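Local coordinates for chaperone CupB2 (Pseudomonas aeruginosa, PDB 3Q48), which probably acts as a periplasmic chaperone that assists protein folding during fimbrium biogenesis, at residues A[36-42]-A[141-147]. Residues are numbered along the deposited sequence; the frame is centred on the assembly and turned at random.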
loop_
_atom_site.group_PDB
_atom_site.type_symbol
_atom_site.label_atom_id
_atom_site.label_comp_id
_atom_site.label_asym_id
_atom_site.label_seq_id
_atom_site.Cartn_x
_atom_site.Cartn_y
_atom_site.Cartn_z
ATOM N N ARG A 36 2.331 -3.333 -4.456
ATOM C CA ARG A 36 1.166 -3.511 -3.596
ATOM C C ARG A 36 0.334 -4.660 -4.138
ATOM O O ARG A 36 0.478 -4.996 -5.310
ATOM C CB ARG A 36 0.298 -2.221 -3.466
ATOM C CG ARG A 36 -0.447 -1.849 -4.761
ATOM C CD ARG A 36 -0.186 -0.394 -5.218
ATOM N NE ARG A 36 1.099 0.002 -4.715
ATOM C CZ ARG A 36 1.308 0.895 -3.740
ATOM N NH1 ARG A 36 0.311 1.624 -3.175
ATOM N NH2 ARG A 36 2.570 1.120 -3.391
ATOM N N VAL A 37 -0.539 -5.229 -3.291
ATOM C CA VAL A 37 -1.500 -6.255 -3.732
ATOM C C VAL A 37 -2.965 -5.749 -3.613
ATOM O O VAL A 37 -3.369 -5.271 -2.565
ATOM C CB VAL A 37 -1.318 -7.572 -2.940
ATOM C CG1 VAL A 37 -2.371 -8.557 -3.320
ATOM C CG2 VAL A 37 0.143 -8.165 -3.142
ATOM N N VAL A 38 -3.752 -5.844 -4.685
ATOM C CA VAL A 38 -5.140 -5.501 -4.596
ATOM C C VAL A 38 -5.915 -6.788 -4.546
ATOM O O VAL A 38 -5.750 -7.674 -5.405
ATOM C CB VAL A 38 -5.591 -4.644 -5.767
ATOM C CG1 VAL A 38 -7.085 -4.365 -5.669
ATOM C CG2 VAL A 38 -4.825 -3.306 -5.754
ATOM N N PHE A 39 -6.742 -6.920 -3.514
ATOM C CA PHE A 39 -7.476 -8.126 -3.388
ATOM C C PHE A 39 -8.929 -7.780 -3.575
ATOM O O PHE A 39 -9.538 -7.183 -2.689
ATOM C CB PHE A 39 -7.228 -8.822 -2.055
ATOM C CG PHE A 39 -7.647 -10.238 -2.067
ATOM C CD1 PHE A 39 -6.700 -11.246 -1.983
ATOM C CD2 PHE A 39 -9.022 -10.581 -2.190
ATOM C CE1 PHE A 39 -7.082 -12.617 -2.029
ATOM C CE2 PHE A 39 -9.441 -11.956 -2.227
ATOM C CZ PHE A 39 -8.438 -12.973 -2.164
ATOM N N PRO A 40 -9.493 -8.169 -4.727
ATOM C CA PRO A 40 -10.901 -7.866 -5.033
ATOM C C PRO A 40 -11.826 -8.897 -4.375
ATOM O O PRO A 40 -11.596 -10.111 -4.508
ATOM C CB PRO A 40 -10.955 -7.928 -6.568
ATOM C CG PRO A 40 -9.571 -8.556 -7.028
ATOM C CD PRO A 40 -8.865 -9.021 -5.761
ATOM N N ALA A 41 -12.830 -8.404 -3.636
ATOM C CA ALA A 41 -13.781 -9.266 -2.893
ATOM C C ALA A 41 -14.367 -10.438 -3.701
ATOM O O ALA A 41 -14.648 -11.502 -3.132
ATOM C CB ALA A 41 -14.923 -8.439 -2.262
ATOM N N SER A 42 -14.564 -10.250 -5.008
ATOM C CA SER A 42 -15.117 -11.331 -5.828
ATOM C C SER A 42 -14.184 -12.549 -5.922
ATOM O O SER A 42 -14.656 -13.648 -6.175
ATOM C CB SER A 42 -15.496 -10.833 -7.220
ATOM O OG SER A 42 -14.351 -10.523 -7.996
ATOM N N LYS A 141 1.672 -3.284 0.888
ATOM C CA LYS A 141 0.317 -3.039 1.259
ATOM C C LYS A 141 -0.558 -4.043 0.562
ATOM O O LYS A 141 -0.376 -4.301 -0.649
ATOM C CB LYS A 141 -0.097 -1.632 0.854
ATOM C CG LYS A 141 0.522 -0.599 1.695
ATOM C CD LYS A 141 0.343 0.791 1.085
ATOM C CE LYS A 141 1.340 1.730 1.826
ATOM N NZ LYS A 141 1.401 3.116 1.276
ATOM N N LEU A 142 -1.521 -4.591 1.307
ATOM C CA LEU A 142 -2.597 -5.389 0.702
ATOM C C LEU A 142 -3.952 -4.683 0.905
ATOM O O LEU A 142 -4.381 -4.410 2.023
ATOM C CB LEU A 142 -2.595 -6.808 1.266
ATOM C CG LEU A 142 -3.254 -7.993 0.510
ATOM C CD1 LEU A 142 -2.898 -9.288 1.198
ATOM C CD2 LEU A 142 -4.747 -7.912 0.478
ATOM N N PHE A 143 -4.603 -4.336 -0.184
ATOM C CA PHE A 143 -5.899 -3.683 -0.147
ATOM C C PHE A 143 -7.041 -4.675 -0.449
ATOM O O PHE A 143 -7.218 -5.146 -1.575
ATOM C CB PHE A 143 -5.960 -2.501 -1.140
ATOM C CG PHE A 143 -4.873 -1.465 -0.941
ATOM C CD1 PHE A 143 -4.924 -0.567 0.117
ATOM C CD2 PHE A 143 -3.818 -1.376 -1.841
ATOM C CE1 PHE A 143 -3.906 0.410 0.291
ATOM C CE2 PHE A 143 -2.804 -0.409 -1.697
ATOM C CZ PHE A 143 -2.848 0.481 -0.657
ATOM N N PHE A 144 -7.824 -4.998 0.571
ATOM C CA PHE A 144 -9.038 -5.759 0.314
ATOM C C PHE A 144 -10.085 -4.771 -0.131
ATOM O O PHE A 144 -10.374 -3.801 0.603
ATOM C CB PHE A 144 -9.545 -6.423 1.551
ATOM C CG PHE A 144 -10.733 -7.228 1.310
ATOM C CD1 PHE A 144 -10.607 -8.501 0.728
ATOM C CD2 PHE A 144 -11.997 -6.726 1.623
ATOM C CE1 PHE A 144 -11.744 -9.316 0.489
ATOM C CE2 PHE A 144 -13.179 -7.519 1.363
ATOM C CZ PHE A 144 -13.042 -8.818 0.793
ATOM N N ARG A 145 -10.642 -5.023 -1.325
ATOM C CA ARG A 145 -11.544 -4.094 -1.964
ATOM C C ARG A 145 -12.938 -4.702 -2.276
ATOM O O ARG A 145 -13.079 -5.536 -3.205
ATOM C CB ARG A 145 -10.891 -3.522 -3.208
ATOM C CG ARG A 145 -11.681 -2.430 -3.858
ATOM C CD ARG A 145 -10.923 -1.940 -5.065
ATOM N NE ARG A 145 -9.699 -1.230 -4.680
ATOM C CZ ARG A 145 -8.702 -0.943 -5.523
ATOM N NH1 ARG A 145 -8.781 -1.327 -6.812
ATOM N NH2 ARG A 145 -7.643 -0.256 -5.077
ATOM N N PRO A 146 -13.961 -4.297 -1.499
ATOM C CA PRO A 146 -15.318 -4.751 -1.825
ATOM C C PRO A 146 -15.707 -4.414 -3.293
ATOM O O PRO A 146 -15.341 -3.313 -3.842
ATOM C CB PRO A 146 -16.222 -3.989 -0.824
ATOM C CG PRO A 146 -15.333 -3.728 0.379
ATOM C CD PRO A 146 -13.896 -3.508 -0.247
ATOM N N SER A 147 -16.469 -5.339 -3.902
ATOM C CA SER A 147 -16.862 -5.288 -5.314
ATOM C C SER A 147 -17.489 -4.000 -5.767
ATOM O O SER A 147 -17.161 -3.474 -6.830
ATOM C CB SER A 147 -17.805 -6.430 -5.613
ATOM O OG SER A 147 -17.158 -7.607 -5.201
HETATM O O HOH W 1 2.806 2.937 -1.162
#
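The carbonyl oxygen of Phe-143 accepts the amide of Phe-39 at 2.7 Å, N to O. Strands 36-40 and 141-145 run parallel here, and the odd-numbered residues of both supply the bonds: Val-37 N reaches Lys-141 O, Val-37 O takes Phe-143 N, and Phe-39 O takes Arg-145 N. Beyond the strand, Ala-41 N still binds Arg-145 O at 2.9 Å.

On the inner face, Phe-39 CD2 meets Phe-144 CD1 at 3.9 Å, the two side chains crossing at a slant with their ring planes only about 25° apart, while Leu-142 CD2 lies 3.7 Å from Phe-39 CB. With CG anti to the backbone N (chi1 -178°), the Phe-144 ring reaches on to Ala-41, whose CB sits 3.6 Å from CZ. Phe-80 and Tyr-101 extend this aromatic cluster into the domain core.

The other face is more polar. Val-38 CG1 rests over one face of the Arg-145 guanidinium, 3.7 Å from NH1, while salt bridges to Glu-111 and Asp-235 hold that group. Farther along, Arg-36 NH1 comes to the edge of the Phe-143 ring, 4.0 Å from CE2. A water accepts from both Arg-36 NH2 and Lys-141 NZ; as in related pilus chaperones, this basic pair probably anchors the terminal carboxylate of a bound subunit.

Parallel pairing of the first strand, at the sheet edge, with the last strand of the N-terminal PapD-like domain is characteristic of the immunoglobulin-like fold of periplasmic pilus chaperones.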